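PDB 5KYO: Cyp101j2 from Sphingobium yanoikuyae, which is a haem-dependent cytochrome P450 monooxygenase that probably hydroxylates the monoterpene 1,8-cineole by activating molecular oxygen at its haem iron. Local coordinates for residues R43-D48 with P73-P78; G82-L87 with A336-M341; A291-I296 with I400-I405. All coordinates share one frame; numbering follows the deposited sequence.

Contact 1: residues R43-D48 with P73-P78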
ATOM      1  N   ARG A  43      21.122  17.191 -11.792  1.00 40.69           N
ATOM      2  CA  ARG A  43      20.027  16.525 -11.084  1.00 34.17           C
ATOM      3  C   ARG A  43      19.964  15.022 -11.343  1.00 36.72           C
ATOM      4  O   ARG A  43      18.992  14.364 -10.979  1.00 33.27           O
ATOM      5  CB  ARG A  43      18.692  17.171 -11.457  1.00 36.40           C
ATOM      6  CG  ARG A  43      18.684  18.673 -11.210  1.00 42.92           C
ATOM      7  CD  ARG A  43      17.363  19.138 -10.645  1.00 36.01           C
ATOM      8  NE  ARG A  43      17.302  20.591 -10.516  1.00 32.27           N
ATOM      9  CZ  ARG A  43      16.289  21.242  -9.961  1.00 37.60           C
ATOM     10  NH1 ARG A  43      15.258  20.566  -9.476  1.00 40.70           N
ATOM     11  NH2 ARG A  43      16.306  22.565  -9.880  1.00 36.80           N
ATOM     12  N   VAL A  44      21.012  14.479 -11.954  1.00 39.37           N
ATOM     13  CA  VAL A  44      21.101  13.046 -12.243  1.00 41.72           C
ATOM     14  C   VAL A  44      21.555  12.215 -11.027  1.00 39.14           C
ATOM     15  O   VAL A  44      22.506  12.603 -10.335  1.00 32.58           O
ATOM     16  CB  VAL A  44      22.063  12.808 -13.423  1.00 38.04           C
ATOM     17  CG1 VAL A  44      22.259  11.325 -13.671  1.00 40.15           C
ATOM     18  CG2 VAL A  44      21.523  13.492 -14.659  1.00 30.30           C
ATOM     19  N   PHE A  45      20.876  11.089 -10.772  1.00 32.49           N
ATOM     20  CA  PHE A  45      21.204  10.204  -9.648  1.00 35.36           C
ATOM     21  C   PHE A  45      20.764   8.766  -9.950  1.00 34.98           C
ATOM     22  O   PHE A  45      19.933   8.541 -10.828  1.00 27.56           O
ATOM     23  CB  PHE A  45      20.607  10.783  -8.343  1.00 39.19           C
ATOM     24  CG  PHE A  45      19.154  10.454  -8.097  1.00 36.26           C
ATOM     25  CD1 PHE A  45      18.733   9.930  -6.875  1.00 36.37           C
ATOM     26  CD2 PHE A  45      18.216  10.643  -9.096  1.00 35.13           C
ATOM     27  CE1 PHE A  45      17.413   9.656  -6.647  1.00 37.48           C
ATOM     28  CE2 PHE A  45      16.904  10.363  -8.870  1.00 35.29           C
ATOM     29  CZ  PHE A  45      16.494   9.864  -7.650  1.00 33.96           C
ATOM     30  N   ASP A  46      21.386   7.805  -9.271  1.00 31.54           N
ATOM     31  CA  ASP A  46      21.302   6.388  -9.633  1.00 37.69           C
ATOM     32  C   ASP A  46      20.242   5.665  -8.821  1.00 35.36           C
ATOM     33  O   ASP A  46      20.543   4.969  -7.846  1.00 28.57           O
ATOM     34  CB  ASP A  46      22.684   5.731  -9.462  1.00 41.16           C
ATOM     35  CG  ASP A  46      22.714   4.266  -9.902  1.00 43.08           C
ATOM     36  OD1 ASP A  46      21.720   3.782 -10.486  1.00 43.29           O
ATOM     37  OD2 ASP A  46      23.751   3.598  -9.681  1.00 41.35           O
ATOM     38  N   PHE A  47      18.990   5.811  -9.248  1.00 31.50           N
ATOM     39  CA  PHE A  47      17.866   5.355  -8.440  1.00 27.40           C
ATOM     40  C   PHE A  47      17.028   4.318  -9.180  1.00 36.91           C
ATOM     41  O   PHE A  47      16.536   4.574 -10.282  1.00 39.89           O
ATOM     42  CB  PHE A  47      17.022   6.548  -8.047  1.00 23.22           C
ATOM     43  CG  PHE A  47      15.909   6.212  -7.088  1.00 27.64           C
ATOM     44  CD1 PHE A  47      16.158   6.046  -5.721  1.00 28.66           C
ATOM     45  CD2 PHE A  47      14.618   6.039  -7.559  1.00 30.74           C
ATOM     46  CE1 PHE A  47      15.142   5.714  -4.859  1.00 31.35           C
ATOM     47  CE2 PHE A  47      13.582   5.711  -6.707  1.00 34.94           C
ATOM     48  CZ  PHE A  47      13.838   5.547  -5.357  1.00 34.77           C
ATOM     49  N   ASP A  48      16.906   3.128  -8.598  1.00 29.16           N
ATOM     50  CA  ASP A  48      16.021   2.083  -9.140  1.00 23.79           C
ATOM     51  C   ASP A  48      15.005   1.728  -8.040  1.00 21.04           C
ATOM     52  O   ASP A  48      15.376   1.215  -6.985  1.00 22.82           O
ATOM     53  CB  ASP A  48      16.816   0.837  -9.589  1.00 29.61           C
ATOM     54  CG  ASP A  48      16.016  -0.083 -10.506  1.00 35.25           C
ATOM     55  OD1 ASP A  48      14.788   0.094 -10.588  1.00 29.46           O
ATOM     56  OD2 ASP A  48      16.611  -0.981 -11.151  1.00 40.00           O
ATOM     57  N   PRO A  73      15.873  18.928  -4.251  1.00 28.41           N
ATOM     58  CA  PRO A  73      14.618  18.275  -3.863  1.00 34.16           C
ATOM     59  C   PRO A  73      14.026  17.430  -4.993  1.00 34.05           C
ATOM     60  O   PRO A  73      13.317  16.457  -4.733  1.00 35.50           O
ATOM     61  CB  PRO A  73      13.698  19.452  -3.537  1.00 35.84           C
ATOM     62  CG  PRO A  73      14.614  20.540  -3.134  1.00 32.98           C
ATOM     63  CD  PRO A  73      15.832  20.378  -3.994  1.00 31.06           C
ATOM     64  N   LEU A  74      14.309  17.805  -6.236  1.00 26.75           N
ATOM     65  CA  LEU A  74      13.801  17.057  -7.375  1.00 23.75           C
ATOM     66  C   LEU A  74      14.961  16.555  -8.204  1.00 25.10           C
ATOM     67  O   LEU A  74      15.658  17.343  -8.838  1.00 29.79           O
ATOM     68  CB  LEU A  74      12.865  17.924  -8.229  1.00 27.46           C
ATOM     69  CG  LEU A  74      12.058  17.202  -9.318  1.00 30.08           C
ATOM     70  CD1 LEU A  74      10.852  16.497  -8.719  1.00 30.06           C
ATOM     71  CD2 LEU A  74      11.606  18.146 -10.429  1.00 25.83           C
ATOM     72  N   MET A  75      15.175  15.246  -8.195  1.00 22.92           N
ATOM     73  CA  MET A  75      16.241  14.637  -8.988  1.00 25.71           C
ATOM     74  C   MET A  75      15.652  13.815 -10.132  1.00 29.85           C
ATOM     75  O   MET A  75      14.432  13.645 -10.222  1.00 29.54           O
ATOM     76  CB  MET A  75      17.140  13.751  -8.107  1.00 22.22           C
ATOM     77  CG  MET A  75      17.856  14.495  -6.987  0.50 15.17           C
ATOM     78  SD  MET A  75      19.145  15.620  -7.606  0.50 15.11           S
ATOM     79  CE  MET A  75      20.416  14.433  -8.003  0.50 16.22           C
ATOM     80  N   TRP A  76      16.526  13.295 -10.993  1.00 27.84           N
ATOM     81  CA  TRP A  76      16.116  12.545 -12.176  1.00 25.56           C
ATOM     82  C   TRP A  76      17.006  11.321 -12.337  1.00 25.66           C
ATOM     83  O   TRP A  76      18.226  11.406 -12.179  1.00 19.78           O
ATOM     84  CB  TRP A  76      16.187  13.430 -13.426  1.00 26.31           C
ATOM     85  CG  TRP A  76      15.700  12.788 -14.691  1.00 32.51           C
ATOM     86  CD1 TRP A  76      14.447  12.886 -15.232  1.00 26.11           C
ATOM     87  CD2 TRP A  76      16.460  11.968 -15.591  1.00 31.68           C
ATOM     88  NE1 TRP A  76      14.379  12.168 -16.397  1.00 28.88           N
ATOM     89  CE2 TRP A  76      15.600  11.594 -16.641  1.00 30.45           C
ATOM     90  CE3 TRP A  76      17.780  11.507 -15.604  1.00 24.60           C
ATOM     91  CZ2 TRP A  76      16.014  10.781 -17.694  1.00 29.69           C
ATOM     92  CZ3 TRP A  76      18.193  10.696 -16.649  1.00 21.30           C
ATOM     93  CH2 TRP A  76      17.314  10.349 -17.687  1.00 26.87           C
ATOM     94  N   THR A  77      16.390  10.181 -12.632  1.00 19.43           N
ATOM     95  CA  THR A  77      17.101   8.908 -12.746  1.00 19.10           C
ATOM     96  C   THR A  77      16.888   8.322 -14.138  1.00 27.85           C
ATOM     97  O   THR A  77      15.780   8.365 -14.670  1.00 22.09           O
ATOM     98  CB  THR A  77      16.634   7.881 -11.661  1.00 30.40           C
ATOM     99  OG1 THR A  77      17.241   6.594 -11.885  1.00 25.91           O
ATOM    100  CG2 THR A  77      15.113   7.732 -11.677  1.00 25.86           C
ATOM    101  N   PRO A  78      17.955   7.771 -14.737  1.00 31.83           N
ATOM    102  CA  PRO A  78      17.841   7.137 -16.057  1.00 33.41           C
ATOM    103  C   PRO A  78      17.109   5.794 -16.030  1.00 34.55           C
ATOM    104  O   PRO A  78      16.734   5.292 -17.088  1.00 30.81           O
ATOM    105  CB  PRO A  78      19.303   6.933 -16.472  1.00 35.08           C
ATOM    106  CG  PRO A  78      20.037   6.803 -15.174  1.00 33.37           C
ATOM    107  CD  PRO A  78      19.347   7.773 -14.245  1.00 30.27           C
TER
HETATM  108  O   HOH W   1      14.389  21.024  -6.857  1.00 33.10           O

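Contact 2: residues G82-L87 with A336-M341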
ATOM      1  N   GLY A  82      13.313   6.568 -17.329  1.00 30.82           N
ATOM      2  CA  GLY A  82      13.773   7.907 -16.998  1.00 38.85           C
ATOM      3  C   GLY A  82      12.665   8.701 -16.330  1.00 38.95           C
ATOM      4  O   GLY A  82      11.600   8.900 -16.922  1.00 37.81           O
ATOM      5  N   HIS A  83      12.891   9.147 -15.096  1.00 28.13           N
ATOM      6  CA  HIS A  83      11.835   9.869 -14.392  1.00 26.09           C
ATOM      7  C   HIS A  83      12.339  10.709 -13.232  1.00 29.73           C
ATOM      8  O   HIS A  83      13.384  10.427 -12.651  1.00 31.37           O
ATOM      9  CB  HIS A  83      10.756   8.886 -13.897  1.00 25.73           C
ATOM     10  CG  HIS A  83      11.238   7.910 -12.868  1.00 29.90           C
ATOM     11  ND1 HIS A  83      11.183   8.169 -11.516  1.00 27.95           N
ATOM     12  CD2 HIS A  83      11.771   6.668 -12.990  1.00 29.99           C
ATOM     13  CE1 HIS A  83      11.657   7.132 -10.847  1.00 27.49           C
ATOM     14  NE2 HIS A  83      12.022   6.208 -11.720  1.00 26.47           N
ATOM     15  N   TRP A  84      11.589  11.759 -12.916  1.00 28.56           N
ATOM     16  CA  TRP A  84      11.918  12.620 -11.792  1.00 33.44           C
ATOM     17  C   TRP A  84      11.460  11.995 -10.477  1.00 32.67           C
ATOM     18  O   TRP A  84      10.502  11.214 -10.447  1.00 30.83           O
ATOM     19  CB  TRP A  84      11.282  14.002 -11.943  1.00 32.12           C
ATOM     20  CG  TRP A  84      11.545  14.686 -13.242  1.00 29.07           C
ATOM     21  CD1 TRP A  84      10.763  14.644 -14.368  1.00 31.24           C
ATOM     22  CD2 TRP A  84      12.645  15.549 -13.550  1.00 32.09           C
ATOM     23  NE1 TRP A  84      11.319  15.418 -15.356  1.00 29.22           N
ATOM     24  CE2 TRP A  84      12.474  15.988 -14.880  1.00 34.82           C
ATOM     25  CE3 TRP A  84      13.761  15.995 -12.829  1.00 34.13           C
ATOM     26  CZ2 TRP A  84      13.385  16.844 -15.510  1.00 38.62           C
ATOM     27  CZ3 TRP A  84      14.666  16.847 -13.455  1.00 31.50           C
ATOM     28  CH2 TRP A  84      14.471  17.262 -14.781  1.00 32.65           C
ATOM     29  N   VAL A  85      12.144  12.352  -9.393  1.00 31.61           N
ATOM     30  CA  VAL A  85      11.783  11.865  -8.065  1.00 29.89           C
ATOM     31  C   VAL A  85      11.741  13.015  -7.057  1.00 29.72           C
ATOM     32  O   VAL A  85      12.733  13.730  -6.867  1.00 34.11           O
ATOM     33  CB  VAL A  85      12.766  10.782  -7.553  1.00 29.31           C
ATOM     34  CG1 VAL A  85      12.252  10.183  -6.235  1.00 29.85           C
ATOM     35  CG2 VAL A  85      12.980   9.682  -8.583  1.00 26.22           C
ATOM     36  N   ALA A  86      10.587  13.197  -6.421  1.00 25.00           N
ATOM     37  CA  ALA A  86      10.459  14.184  -5.354  1.00 27.16           C
ATOM     38  C   ALA A  86      11.066  13.620  -4.072  1.00 31.47           C
ATOM     39  O   ALA A  86      10.639  12.558  -3.579  1.00 22.14           O
ATOM     40  CB  ALA A  86       9.019  14.568  -5.138  1.00 26.74           C
ATOM     41  N   LEU A  87      12.066  14.330  -3.548  1.00 23.61           N
ATOM     42  CA  LEU A  87      12.854  13.836  -2.420  1.00 29.55           C
ATOM     43  C   LEU A  87      12.709  14.655  -1.136  1.00 28.18           C
ATOM     44  O   LEU A  87      13.475  14.470  -0.179  1.00 38.34           O
ATOM     45  CB  LEU A  87      14.327  13.768  -2.821  1.00 30.03           C
ATOM     46  CG  LEU A  87      14.608  12.676  -3.861  1.00 32.21           C
ATOM     47  CD1 LEU A  87      16.052  12.673  -4.275  1.00 30.01           C
ATOM     48  CD2 LEU A  87      14.222  11.306  -3.316  1.00 33.07           C
ATOM     49  N   ALA A 336       5.874  17.659 -21.310  1.00 38.23           N
ATOM     50  CA  ALA A 336       4.661  16.858 -21.320  1.00 27.30           C
ATOM     51  C   ALA A 336       5.061  15.404 -21.519  1.00 30.07           C
ATOM     52  O   ALA A 336       5.945  15.109 -22.333  1.00 29.81           O
ATOM     53  CB  ALA A 336       3.700  17.317 -22.420  1.00 36.75           C
ATOM     54  N   GLY A 337       4.432  14.508 -20.759  1.00 29.66           N
ATOM     55  CA  GLY A 337       4.734  13.086 -20.821  1.00 23.61           C
ATOM     56  C   GLY A 337       5.791  12.672 -19.804  1.00 27.34           C
ATOM     57  O   GLY A 337       6.109  11.489 -19.677  1.00 24.48           O
ATOM     58  N   ASP A 338       6.353  13.640 -19.091  1.00 28.49           N
ATOM     59  CA  ASP A 338       7.304  13.311 -18.032  1.00 32.34           C
ATOM     60  C   ASP A 338       6.605  12.596 -16.858  1.00 26.52           C
ATOM     61  O   ASP A 338       5.436  12.852 -16.548  1.00 26.47           O
ATOM     62  CB  ASP A 338       8.024  14.571 -17.542  1.00 39.55           C
ATOM     63  CG  ASP A 338       9.188  14.976 -18.446  1.00 40.92           C
ATOM     64  OD1 ASP A 338       9.354  14.362 -19.524  1.00 42.98           O
ATOM     65  OD2 ASP A 338       9.940  15.905 -18.075  1.00 36.76           O
ATOM     66  N   MET A 339       7.336  11.695 -16.208  1.00 33.71           N
ATOM     67  CA  MET A 339       6.838  10.995 -15.031  1.00 33.22           C
ATOM     68  C   MET A 339       7.488  11.564 -13.781  1.00 30.09           C
ATOM     69  O   MET A 339       8.683  11.852 -13.778  1.00 30.59           O
ATOM     70  CB  MET A 339       7.125   9.494 -15.128  1.00 31.16           C
ATOM     71  CG  MET A 339       6.408   8.819 -16.266  1.00 21.84           C
ATOM     72  SD  MET A 339       4.626   8.891 -15.988  1.00 27.86           S
ATOM     73  CE  MET A 339       4.549   8.164 -14.343  1.00 39.92           C
ATOM     74  N   VAL A 340       6.703  11.739 -12.723  1.00 22.13           N
ATOM     75  CA  VAL A 340       7.268  12.187 -11.458  1.00 25.64           C
ATOM     76  C   VAL A 340       6.859  11.264 -10.312  1.00 23.42           C
ATOM     77  O   VAL A 340       5.673  11.134  -9.996  1.00 24.93           O
ATOM     78  CB  VAL A 340       6.847  13.622 -11.108  1.00 29.10           C
ATOM     79  CG1 VAL A 340       7.507  14.033  -9.812  1.00 23.21           C
ATOM     80  CG2 VAL A 340       7.219  14.602 -12.246  1.00 23.26           C
ATOM     81  N   MET A 341       7.862  10.631  -9.704  1.00 21.09           N
ATOM     82  CA  MET A 341       7.648   9.756  -8.558  0.80 20.48           C
ATOM     83  C   MET A 341       7.557  10.596  -7.286  1.00 24.53           C
ATOM     84  O   MET A 341       8.331  11.519  -7.088  1.00 18.07           O
ATOM     85  CB  MET A 341       8.767   8.715  -8.453  0.80 21.44           C
ATOM     86  CG  MET A 341       8.529   7.635  -7.420  0.80 14.71           C
ATOM     87  SD  MET A 341       9.570   6.186  -7.650  0.80 19.24           S
ATOM     88  CE  MET A 341       8.768   5.384  -9.040  0.80 22.20           C
TER
HETATM   89  O   HOH W   2       9.982  11.336 -17.640  1.00 21.70           O

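Contact 3: residues A291-I296 with I400-I405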
ATOM      1  N   ALA A 291      11.834  -3.469  24.082  1.00 20.52           N
ATOM      2  CA  ALA A 291      11.190  -2.491  24.966  1.00 21.31           C
ATOM      3  C   ALA A 291       9.727  -2.284  24.596  1.00 22.77           C
ATOM      4  O   ALA A 291       8.850  -2.304  25.458  1.00 17.18           O
ATOM      5  CB  ALA A 291      11.931  -1.169  24.924  1.00 22.46           C
ATOM      6  N   LEU A 292       9.471  -2.090  23.308  1.00 14.20           N
ATOM      7  CA  LEU A 292       8.107  -1.888  22.818  1.00 18.23           C
ATOM      8  C   LEU A 292       7.232  -3.139  22.943  1.00 14.17           C
ATOM      9  O   LEU A 292       6.089  -3.085  23.419  1.00 14.18           O
ATOM     10  CB  LEU A 292       8.155  -1.433  21.354  1.00 17.76           C
ATOM     11  CG  LEU A 292       6.825  -1.336  20.607  1.00 19.37           C
ATOM     12  CD1 LEU A 292       5.942  -0.264  21.223  1.00 15.94           C
ATOM     13  CD2 LEU A 292       7.125  -1.026  19.161  1.00 14.23           C
ATOM     14  N   ARG A 293       7.764  -4.266  22.493  1.00 14.13           N
ATOM     15  CA  ARG A 293       7.057  -5.543  22.574  1.00 14.09           C
ATOM     16  C   ARG A 293       6.619  -5.890  24.006  1.00 14.09           C
ATOM     17  O   ARG A 293       5.472  -6.254  24.242  1.00 14.08           O
ATOM     18  CB  ARG A 293       7.937  -6.659  21.995  1.00 14.05           C
ATOM     19  CG  ARG A 293       7.303  -8.037  21.953  1.00 14.01           C
ATOM     20  CD  ARG A 293       8.248  -9.083  21.377  1.00 13.97           C
ATOM     21  NE  ARG A 293       9.383  -9.411  22.267  1.00 13.96           N
ATOM     22  CZ  ARG A 293      10.654  -9.131  22.010  1.00 13.97           C
ATOM     23  NH1 ARG A 293      11.000  -8.462  20.918  1.00 15.43           N
ATOM     24  NH2 ARG A 293      11.596  -9.492  22.875  1.00 16.67           N
ATOM     25  N   ARG A 294       7.537  -5.794  24.966  1.00 15.61           N
ATOM     26  CA  ARG A 294       7.188  -6.122  26.342  1.00 21.34           C
ATOM     27  C   ARG A 294       6.167  -5.139  26.944  1.00 19.12           C
ATOM     28  O   ARG A 294       5.318  -5.536  27.750  1.00 17.25           O
ATOM     29  CB  ARG A 294       8.460  -6.187  27.201  1.00 24.65           C
ATOM     30  CG  ARG A 294       9.579  -7.069  26.605  1.00 22.61           C
ATOM     31  CD  ARG A 294       9.905  -8.303  27.408  1.00 20.27           C
ATOM     32  NE  ARG A 294      10.851  -9.194  26.725  1.00 13.99           N
ATOM     33  CZ  ARG A 294      12.177  -9.101  26.823  1.00 18.70           C
ATOM     34  NH1 ARG A 294      12.729  -8.160  27.578  1.00 21.54           N
ATOM     35  NH2 ARG A 294      12.945  -9.954  26.166  1.00 16.32           N
ATOM     36  N   ALA A 295       6.213  -3.866  26.556  1.00 14.17           N
ATOM     37  CA  ALA A 295       5.217  -2.915  27.060  1.00 15.24           C
ATOM     38  C   ALA A 295       3.816  -3.269  26.567  1.00 17.79           C
ATOM     39  O   ALA A 295       2.821  -3.276  27.338  1.00 15.85           O
ATOM     40  CB  ALA A 295       5.588  -1.489  26.652  1.00 20.71           C
ATOM     41  N   ILE A 296       3.733  -3.593  25.277  1.00 14.19           N
ATOM     42  CA  ILE A 296       2.427  -3.899  24.690  1.00 14.18           C
ATOM     43  C   ILE A 296       1.882  -5.200  25.264  1.00 21.99           C
ATOM     44  O   ILE A 296       0.674  -5.331  25.482  1.00 24.21           O
ATOM     45  CB  ILE A 296       2.494  -3.989  23.145  1.00 14.17           C
ATOM     46  CG1 ILE A 296       2.639  -2.595  22.521  1.00 16.61           C
ATOM     47  CG2 ILE A 296       1.262  -4.643  22.587  1.00 19.73           C
ATOM     48  CD1 ILE A 296       2.840  -2.644  20.996  1.00 14.20           C
ATOM     49  N   ILE A 400       0.858 -15.012  21.794  1.00 13.85           N
ATOM     50  CA  ILE A 400       2.319 -15.068  21.700  1.00 17.25           C
ATOM     51  C   ILE A 400       2.873 -13.706  22.114  1.00 13.87           C
ATOM     52  O   ILE A 400       3.253 -12.895  21.276  1.00 13.89           O
ATOM     53  CB  ILE A 400       2.785 -15.448  20.260  1.00 18.81           C
ATOM     54  CG1 ILE A 400       2.061 -16.724  19.787  1.00 19.96           C
ATOM     55  CG2 ILE A 400       4.304 -15.627  20.192  1.00 13.81           C
ATOM     56  CD1 ILE A 400       2.149 -16.991  18.280  1.00 13.79           C
ATOM     57  N   PRO A 401       2.897 -13.449  23.439  1.00 13.88           N
ATOM     58  CA  PRO A 401       3.304 -12.151  23.971  1.00 13.92           C
ATOM     59  C   PRO A 401       4.768 -11.883  23.668  1.00 13.92           C
ATOM     60  O   PRO A 401       5.120 -10.720  23.448  1.00 14.50           O
ATOM     61  CB  PRO A 401       3.066 -12.288  25.479  1.00 13.93           C
ATOM     62  CG  PRO A 401       3.026 -13.773  25.740  1.00 16.10           C
ATOM     63  CD  PRO A 401       2.424 -14.360  24.496  1.00 15.45           C
ATOM     64  N   GLU A 402       5.576 -12.942  23.638  1.00 13.88           N
ATOM     65  CA  GLU A 402       7.028 -12.803  23.585  1.00 13.88           C
ATOM     66  C   GLU A 402       7.629 -13.639  22.452  1.00 16.94           C
ATOM     67  O   GLU A 402       7.452 -14.851  22.370  1.00 13.82           O
ATOM     68  CB  GLU A 402       7.656 -13.177  24.932  1.00 13.88           C
ATOM     69  CG  GLU A 402       9.229 -13.263  24.935  1.00 13.87           C
ATOM     70  CD  GLU A 402       9.949 -11.923  24.840  1.00 13.90           C
ATOM     71  OE1 GLU A 402       9.307 -10.875  25.000  1.00 15.66           O
ATOM     72  OE2 GLU A 402      11.192 -11.918  24.601  1.00 14.46           O
ATOM     73  N   PHE A 403       8.363 -12.969  21.585  1.00 13.86           N
ATOM     74  CA  PHE A 403       8.876 -13.586  20.385  1.00 13.84           C
ATOM     75  C   PHE A 403      10.044 -12.752  19.887  1.00 15.70           C
ATOM     76  O   PHE A 403      10.257 -11.652  20.378  1.00 13.89           O
ATOM     77  CB  PHE A 403       7.777 -13.673  19.312  1.00 13.84           C
ATOM     78  CG  PHE A 403       7.089 -12.358  19.047  1.00 15.14           C
ATOM     79  CD1 PHE A 403       6.078 -11.908  19.880  1.00 13.89           C
ATOM     80  CD2 PHE A 403       7.467 -11.569  17.965  1.00 14.78           C
ATOM     81  CE1 PHE A 403       5.460 -10.701  19.647  1.00 19.24           C
ATOM     82  CE2 PHE A 403       6.837 -10.364  17.716  1.00 14.64           C
ATOM     83  CZ  PHE A 403       5.841  -9.923  18.556  1.00 13.95           C
ATOM     84  N   ARG A 404      10.757 -13.265  18.895  1.00 13.85           N
ATOM     85  CA  ARG A 404      11.825 -12.499  18.266  1.00 13.86           C
ATOM     86  C   ARG A 404      12.172 -13.116  16.922  1.00 13.85           C
ATOM     87  O   ARG A 404      11.691 -14.188  16.597  1.00 13.82           O
ATOM     88  CB  ARG A 404      13.060 -12.469  19.165  1.00 15.27           C
ATOM     89  CG  ARG A 404      13.747 -13.821  19.248  1.00 17.39           C
ATOM     90  CD  ARG A 404      15.144 -13.716  19.837  1.00 19.28           C
ATOM     91  NE  ARG A 404      15.937 -14.912  19.549  1.00 22.20           N
ATOM     92  CZ  ARG A 404      17.206 -15.080  19.923  1.00 18.12           C
ATOM     93  NH1 ARG A 404      17.813 -14.128  20.617  1.00 18.24           N
ATOM     94  NH2 ARG A 404      17.855 -16.204  19.619  1.00 13.79           N
ATOM     95  N   ILE A 405      13.007 -12.446  16.140  1.00 13.86           N
ATOM     96  CA  ILE A 405      13.500 -13.047  14.903  1.00 15.56           C
ATOM     97  C   ILE A 405      14.285 -14.298  15.244  1.00 18.37           C
ATOM     98  O   ILE A 405      15.061 -14.275  16.192  1.00 15.24           O
ATOM     99  CB  ILE A 405      14.417 -12.081  14.111  1.00 14.68           C
ATOM    100  CG1 ILE A 405      13.716 -10.740  13.867  1.00 16.28           C
ATOM    101  CG2 ILE A 405      14.843 -12.738  12.793  1.00 14.94           C
ATOM    102  CD1 ILE A 405      12.504 -10.839  12.968  1.00 17.02           C
TER

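Contact 1: residues R43-D48 with P73-P78
The hydroxyl of T77 donates to the carbonyl of F47, with OG1 and O 2.7 Å apart. It lies in the carbonyl plane, on a lone pair of that oxygen. The side chain can do this because OG1 is anti to the backbone N of T77 (chi1 174°), which directs the hydroxyl at segment 43-48. The same OG1 also bonds the backbone N of H79. Two backbone bonds hold V44 opposite W76 as a single bridge. W76 N donates to R43 O at 2.7 Å, and F45 N donates to W76 O at 3.0 Å. The CA of V44 adds a C-H...O contact to W76 O.

The F45 ring stands against the strand. M75 CB lies over one face, 3.7 Å from the ring centroid, as a CH-pi contact. F47 CB covers the opposite face toward the rim, and the backbone of W76 meets the edge. The M75 chain bends at chi2 and chi3. This turns its methyl CE back over the carbonyl of R43, with CE 3.3 Å from R43 O.

The R43 side chain crosses L74 at a slant. Its NH1 makes a weak bond to L74 O at 3.3 Å, while NH2 is hydrogen-bonded to the carbonyl of E330. A water links NH1 weakly to L74 N.

Strand 74-77 is the outermost of its mixed sheet in this chain. An irregular segment crosses this edge strand at a slant (61° between end-to-end directions) and pairs with it through one isolated beta bridge, part of the N-terminal beta-rich region of the P450 fold.

Contact 2: residues G82-L87 with A336-M341
The indole of W84 has D338 at its edge, in the ring plane, and V340 CG2 approaching obliquely. On the other face of the strand pair, the M341 methyl, in one of its two conformers, approaches the imidazole of H83 obliquely. W84 NE1 donates to D338 OD2 at 3.1 Å, and the N-H points almost straight at it (173°). The oxygen lies in the indole plane, but the N-H comes to it from above the carboxylate plane. The two planes stand 47° apart. The same OD2 also accepts from N38 ND2, which ties the loop before the strand to this corner.

W84 O takes two bonds from opposite faces of its carbonyl plane. M341 N reaches it at 2.8 Å, and H83 ND1 at 3.3 Å. The second bond implies that ND1 carries the proton, and it probably restrains the turn of the imidazole. CG of H83 sits between its backbone N and carbonyl carbon (chi1 65°), which brings ND1 round to that oxygen. W84 N to M339 O (3.0 Å) and A86 N to M341 O (2.9 Å) complete the parallel pairing. A water joins G82 O to M339 N just beyond its end. A leucine in place of W84 would probably leave D338 without its indole N-H mate and open a gap beside V340.

Strand 83-86 thus lies between strand 74-77, antiparallel to it, and strand 339-343, parallel to it. Strand 318-323 follows beyond 339-343. W84 also meets W76 edge-to-face and packs on V332 and L334 of strand 332-334.

Contact 3: residues A291-I296 with I400-I405
The helix turn 291-296 faces the largely irregular segment 400-405, strand only at 404-405, with R294 and E402 the nearest pair at 7.2 Å between CA atoms. Two neighbouring arginines grip the one carboxylate of E402, each side-on with NE and NH2. R294 NE reaches OE1 of E402 at 2.9 Å, and R294 NH2 reaches its OE2 at 3.1 Å. R293 does likewise, with NE to E402 OE1 at 3.1 Å and NH2 to OE2 at 3.0 Å. The arginines come from opposite faces of the carboxylate, so each oxygen is held twice. The guanidinium of R293 is turned 65° from the carboxylate plane, that of R294 only 38°.

R293 extends from the helix with CG anti to its backbone N (chi1 -177°), then bends at chi3. Its CD lies over one face of the F403 ring, 3.8 Å from the centroid, a CH-pi contact. The carbonyl O of F403 sits over the centre of the guanidinium face, 3.0 Å from CZ. NH1 of R293 bonds the carbonyl of L286.

The two guanidinium groups share one carboxylate, and their charge would be expected to keep E402 ionised and to tie the helix to segment 400-405.

How the contacts relate
Contacts 1 and 2 are neighbours, with centres about 9 Å apart. They join through strands 74-77 and 83-86, which follow each other in the chain and pair antiparallel in the same mixed sheet. Probable backbone bonds P73 O to L87 N and M75 O to V85 N connect them. Contact 1 closes before contact 2 opens. Contact 2 then brings a strand from 249 residues later into this sheet, beside the N-terminal strands. Contact 3 lies about 40 Å from contact 1 and 41 Å from contact 2, between centres, and on the opposite side of the chain's centre from contact 2. Its segments alternate with those of contact 2, so the C-terminal half of the chain takes part in both regions.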